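Local coordinates for protein citrate synthase (Metallosphaera sedula, PDB 6ABX) that probably catalyses the condensation of oxaloacetate with acetyl-CoA and water to give citrate and CoA, the entry step of the tricarboxylic acid cycle, at residues A[150-153]-A[154-158]; A[219-222]-A[223-227]. One frame throughout, in Å; residues are numbered along the deposited sequence.

In the fold
Both contacts are local, each made within a single helix, and they follow one another along the chain without nesting or crossing; neither closes a loop, since in each the two segments adjoin. Interaction 1 comes first, on the last two turns of helix 148-157, where residues 150-153 meet 154-158. This helix lies against helices 112-134 and 163-174. After three further helices the chain reaches interaction 2, where 219-222 meets 223-227 along almost the whole of the short helix 220-228, among helices 234-243, 277-297 and 310-316 and next to residues that bind acetyl-CoA. The centres of the two contacts are about 25 Å apart and their nearest atoms about 13 Å.

Interaction 1: A[150-153]-A[154-158]; sequences ENFL and YMIRG
Leu153 and Arg157 form an i to i+4 side-chain contact within helix 148-157, near its C-terminal end. Their side chains run side by side in the same direction, and CD2 of Leu153 lies over one face of the guanidinium, 4.1 Å from CZ of Arg157. The arginine chain turns off at chi2 (118°), and its NH2 meets Asp165 in a salt bridge and the carbonyl of Met317. With an alanine in place of Arg157, the carboxylate of Asp165 would probably lose this cationic partner and the Leu153 CD2 methyl the flat group it lies against. On another side of the helix, Asn151 has CG anti to the backbone N (chi1 -179°), and the amide crosses Met155, whose chain bends at chi3 to bring CE 3.4 Å from ND2 of Asn151. OD1 of Asn151 accepts a bond from the backbone N of Asp143 and also lies at the edge of the Tyr154 ring, 3.8 Å from CD2 of Tyr154. Phe152 CD1 meets both Met155 CE and Ile156 CG1 at 4.4 Å. Backbone bonds from Met155 N to Asn151 O (2.9 Å) and from Arg157 N to Leu153 O (2.9 Å) hold these turns, and Gly158, with positive phi, leaves the helix. Phe152 and Ile156 pack on helix 112-134, with Phe319 edge-to-face to the Phe152 ring, while Leu153, with Phe152, packs on Leu169 of helix 163-174.

Interaction 2: A[219-222]-A[223-227]; sequences SEAL and KQFME
Four successive i to i+4 hydrogen bonds join Ser219-Leu222 to Lys223-Met226 in regular alpha-helical geometry, with N-H...O angles of 155° to 166°. The first runs from Lys223 N to Ser219 O (3.1 Å), Ser219 being the N-cap residue, and the last from Met226 N to Leu222 O (3.0 Å). The carbonyl oxygen of Ala221 meets Phe225 twice: it accepts the N-H of Phe225 at 3.0 Å and also sits over the centre of that residue's ring, 3.2 Å above its plane. Phe225 CG stands beside its own backbone N (chi1 -52°), which folds the ring back over the preceding turn and brings CZ 3.9 Å from CB of Ala221. These residues make up nearly all of the short helix 220-228 in the largely helical citrate synthase fold; Gln224 and Glu220 touch Met249, and the side chain of Gln224 comes about 5 Å from that of Leu248, an acetyl-CoA-binding residue. Leu222 and Met226 pack crosswise one turn apart, the CE methyl of Met226 lying 4.1 Å from CG of Leu222, and both side chains press on Tyr315 of helix 310-316. On the exposed side, Lys223 is extended as far as CE and turns at chi4; its NZ forms a salt bridge with OE2 of Glu227, the hydrogen bond weak at 3.5 Å. Phe225 packs on Leu282, Ile285 and Ala286 of helix 277-297 and meets Phe308 edge-to-face.

Interaction 1: A[150-153]-A[154-158]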
loop_
_atom_site.group_PDB
_atom_site.type_symbol
_atom_site.label_atom_id
_atom_site.label_comp_id
_atom_site.label_asym_id
_atom_site.label_seq_id
_atom_site.Cartn_x
_atom_site.Cartn_y
_atom_site.Cartn_z
ATOM N N GLU A 150 -25.977 2.166 13.588
ATOM C CA GLU A 150 -27.412 2.137 13.201
ATOM C C GLU A 150 -27.537 2.428 11.689
ATOM O O GLU A 150 -28.274 1.763 10.936
ATOM C CB GLU A 150 -28.247 3.121 14.024
ATOM C CG GLU A 150 -29.713 2.927 13.658
ATOM C CD GLU A 150 -30.797 3.611 14.467
ATOM O OE1 GLU A 150 -30.434 4.436 15.369
ATOM O OE2 GLU A 150 -32.004 3.308 14.168
ATOM N N ASN A 151 -26.806 3.442 11.224
ATOM C CA ASN A 151 -26.834 3.817 9.836
ATOM C C ASN A 151 -26.304 2.689 8.936
ATOM O O ASN A 151 -26.796 2.504 7.799
ATOM C CB ASN A 151 -26.014 5.078 9.558
ATOM C CG ASN A 151 -26.072 5.471 8.107
ATOM O OD1 ASN A 151 -27.151 5.861 7.629
ATOM N ND2 ASN A 151 -24.943 5.437 7.428
ATOM N N PHE A 152 -25.251 1.991 9.376
ATOM C CA PHE A 152 -24.647 0.951 8.570
ATOM C C PHE A 152 -25.694 -0.157 8.299
ATOM O O PHE A 152 -25.891 -0.591 7.149
ATOM C CB PHE A 152 -23.411 0.383 9.293
ATOM C CG PHE A 152 -22.389 -0.310 8.425
ATOM C CD1 PHE A 152 -22.653 -0.693 7.121
ATOM C CD2 PHE A 152 -21.131 -0.577 8.929
ATOM C CE1 PHE A 152 -21.693 -1.309 6.342
ATOM C CE2 PHE A 152 -20.187 -1.229 8.153
ATOM C CZ PHE A 152 -20.443 -1.538 6.849
ATOM N N LEU A 153 -26.422 -0.538 9.329
ATOM C CA LEU A 153 -27.469 -1.562 9.171
ATOM C C LEU A 153 -28.640 -1.036 8.342
ATOM O O LEU A 153 -29.189 -1.740 7.515
ATOM C CB LEU A 153 -27.943 -2.058 10.530
ATOM C CG LEU A 153 -26.915 -2.879 11.314
ATOM C CD1 LEU A 153 -27.451 -3.217 12.687
ATOM C CD2 LEU A 153 -26.521 -4.121 10.558
ATOM N N TYR A 154 -28.969 0.237 8.508
ATOM C CA TYR A 154 -30.028 0.900 7.721
ATOM C C TYR A 154 -29.686 0.862 6.224
ATOM O O TYR A 154 -30.507 0.528 5.390
ATOM C CB TYR A 154 -30.215 2.338 8.205
ATOM C CG TYR A 154 -30.998 3.209 7.269
ATOM C CD1 TYR A 154 -32.355 2.994 7.091
ATOM C CD2 TYR A 154 -30.387 4.169 6.496
ATOM C CE1 TYR A 154 -33.069 3.747 6.166
ATOM C CE2 TYR A 154 -31.094 4.954 5.594
ATOM C CZ TYR A 154 -32.453 4.751 5.452
ATOM O OH TYR A 154 -33.173 5.492 4.541
ATOM N N MET A 155 -28.432 1.102 5.874
ATOM C CA MET A 155 -28.033 1.152 4.489
ATOM C C MET A 155 -28.053 -0.248 3.853
ATOM O O MET A 155 -28.105 -0.348 2.640
ATOM C CB MET A 155 -26.662 1.790 4.321
ATOM C CG MET A 155 -26.653 3.308 4.627
ATOM S SD MET A 155 -25.096 4.089 4.192
ATOM C CE MET A 155 -23.989 3.088 5.202
ATOM N N ILE A 156 -27.847 -1.311 4.640
ATOM C CA ILE A 156 -27.952 -2.696 4.125
ATOM C C ILE A 156 -29.406 -3.136 3.988
ATOM O O ILE A 156 -29.770 -3.851 3.023
ATOM C CB ILE A 156 -27.183 -3.640 5.090
ATOM C CG1 ILE A 156 -25.708 -3.280 5.189
ATOM C CG2 ILE A 156 -27.360 -5.088 4.687
ATOM C CD1 ILE A 156 -24.990 -3.673 3.952
ATOM N N ARG A 157 -30.200 -2.876 5.038
ATOM C CA ARG A 157 -31.550 -3.440 5.138
ATOM C C ARG A 157 -32.575 -2.534 4.476
ATOM O O ARG A 157 -33.627 -3.016 4.028
ATOM C CB ARG A 157 -31.896 -3.677 6.613
ATOM C CG ARG A 157 -31.232 -4.933 7.177
ATOM C CD ARG A 157 -30.297 -4.661 8.302
ATOM N NE ARG A 157 -30.047 -5.830 9.144
ATOM C CZ ARG A 157 -30.283 -5.846 10.420
ATOM N NH1 ARG A 157 -31.142 -4.983 10.941
ATOM N NH2 ARG A 157 -29.608 -6.687 11.169
ATOM N N GLY A 158 -32.327 -1.230 4.473
ATOM C CA GLY A 158 -33.292 -0.242 3.959
ATOM C C GLY A 158 -34.377 0.080 4.959
ATOM O O GLY A 158 -35.348 0.748 4.622
#

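Interaction 2: A[219-222]-A[223-227]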
loop_
_atom_site.group_PDB
_atom_site.type_symbol
_atom_site.label_atom_id
_atom_site.label_comp_id
_atom_site.label_asym_id
_atom_site.label_seq_id
_atom_site.Cartn_x
_atom_site.Cartn_y
_atom_site.Cartn_z
ATOM N N SER A 219 -13.615 -14.956 6.327
ATOM C CA SER A 219 -14.808 -15.720 6.824
ATOM C C SER A 219 -14.615 -17.257 6.697
ATOM O O SER A 219 -15.577 -18.009 6.541
ATOM C CB SER A 219 -16.106 -15.269 6.122
ATOM O OG SER A 219 -16.625 -14.033 6.639
ATOM N N GLU A 220 -13.373 -17.739 6.802
ATOM C CA GLU A 220 -13.035 -19.150 6.666
ATOM C C GLU A 220 -13.748 -20.004 7.735
ATOM O O GLU A 220 -14.219 -21.151 7.467
ATOM C CB GLU A 220 -11.511 -19.268 6.726
ATOM C CG GLU A 220 -10.859 -18.951 5.389
ATOM C CD GLU A 220 -11.196 -19.978 4.310
ATOM O OE1 GLU A 220 -10.931 -21.179 4.520
ATOM O OE2 GLU A 220 -11.771 -19.589 3.283
ATOM N N ALA A 221 -13.828 -19.493 8.954
ATOM C CA ALA A 221 -14.459 -20.253 10.014
ATOM C C ALA A 221 -15.953 -20.370 9.741
ATOM O O ALA A 221 -16.542 -21.398 9.964
ATOM C CB ALA A 221 -14.235 -19.630 11.373
ATOM N N LEU A 222 -16.556 -19.306 9.214
ATOM C CA LEU A 222 -17.995 -19.365 8.933
ATOM C C LEU A 222 -18.275 -20.419 7.860
ATOM O O LEU A 222 -19.265 -21.121 7.973
ATOM C CB LEU A 222 -18.495 -18.004 8.450
ATOM C CG LEU A 222 -19.973 -18.007 8.016
ATOM C CD1 LEU A 222 -20.890 -18.402 9.163
ATOM C CD2 LEU A 222 -20.388 -16.642 7.477
ATOM N N LYS A 223 -17.456 -20.451 6.793
ATOM C CA LYS A 223 -17.589 -21.442 5.726
ATOM C C LYS A 223 -17.564 -22.849 6.324
ATOM O O LYS A 223 -18.359 -23.686 5.928
ATOM C CB LYS A 223 -16.443 -21.275 4.717
ATOM C CG LYS A 223 -16.421 -22.200 3.501
ATOM C CD LYS A 223 -15.290 -21.792 2.508
ATOM C CE LYS A 223 -15.450 -22.287 1.084
ATOM N NZ LYS A 223 -14.622 -23.494 0.847
ATOM N N GLN A 224 -16.619 -23.102 7.226
ATOM C CA GLN A 224 -16.488 -24.380 7.962
ATOM C C GLN A 224 -17.802 -24.709 8.669
ATOM O O GLN A 224 -18.338 -25.837 8.541
ATOM C CB GLN A 224 -15.381 -24.298 9.028
ATOM C CG GLN A 224 -14.466 -25.490 9.136
ATOM C CD GLN A 224 -13.313 -25.360 8.165
ATOM O OE1 GLN A 224 -13.454 -24.678 7.147
ATOM N NE2 GLN A 224 -12.183 -26.015 8.451
ATOM N N PHE A 225 -18.345 -23.754 9.441
ATOM C CA PHE A 225 -19.590 -23.995 10.161
ATOM C C PHE A 225 -20.718 -24.368 9.171
ATOM O O PHE A 225 -21.564 -25.264 9.455
ATOM C CB PHE A 225 -20.028 -22.802 11.016
ATOM C CG PHE A 225 -18.980 -22.266 11.961
ATOM C CD1 PHE A 225 -18.017 -23.081 12.550
ATOM C CD2 PHE A 225 -18.945 -20.905 12.241
ATOM C CE1 PHE A 225 -17.074 -22.552 13.425
ATOM C CE2 PHE A 225 -17.993 -20.385 13.096
ATOM C CZ PHE A 225 -17.043 -21.195 13.663
ATOM N N MET A 226 -20.773 -23.665 8.027
ATOM C CA MET A 226 -21.814 -23.909 7.042
ATOM C C MET A 226 -21.620 -25.317 6.456
ATOM O O MET A 226 -22.594 -26.019 6.259
ATOM C CB MET A 226 -21.775 -22.863 5.932
ATOM C CG MET A 226 -22.234 -21.522 6.417
ATOM S SD MET A 226 -22.066 -20.319 5.096
ATOM C CE MET A 226 -23.172 -19.094 5.767
ATOM N N GLU A 227 -20.377 -25.722 6.225
ATOM C CA GLU A 227 -20.111 -27.090 5.646
ATOM C C GLU A 227 -20.501 -28.185 6.655
ATOM O O GLU A 227 -21.017 -29.257 6.251
ATOM C CB GLU A 227 -18.658 -27.251 5.207
ATOM C CG GLU A 227 -18.261 -26.370 4.035
ATOM C CD GLU A 227 -16.794 -26.409 3.675
ATOM O OE1 GLU A 227 -15.994 -26.968 4.451
ATOM O OE2 GLU A 227 -16.448 -25.887 2.598
#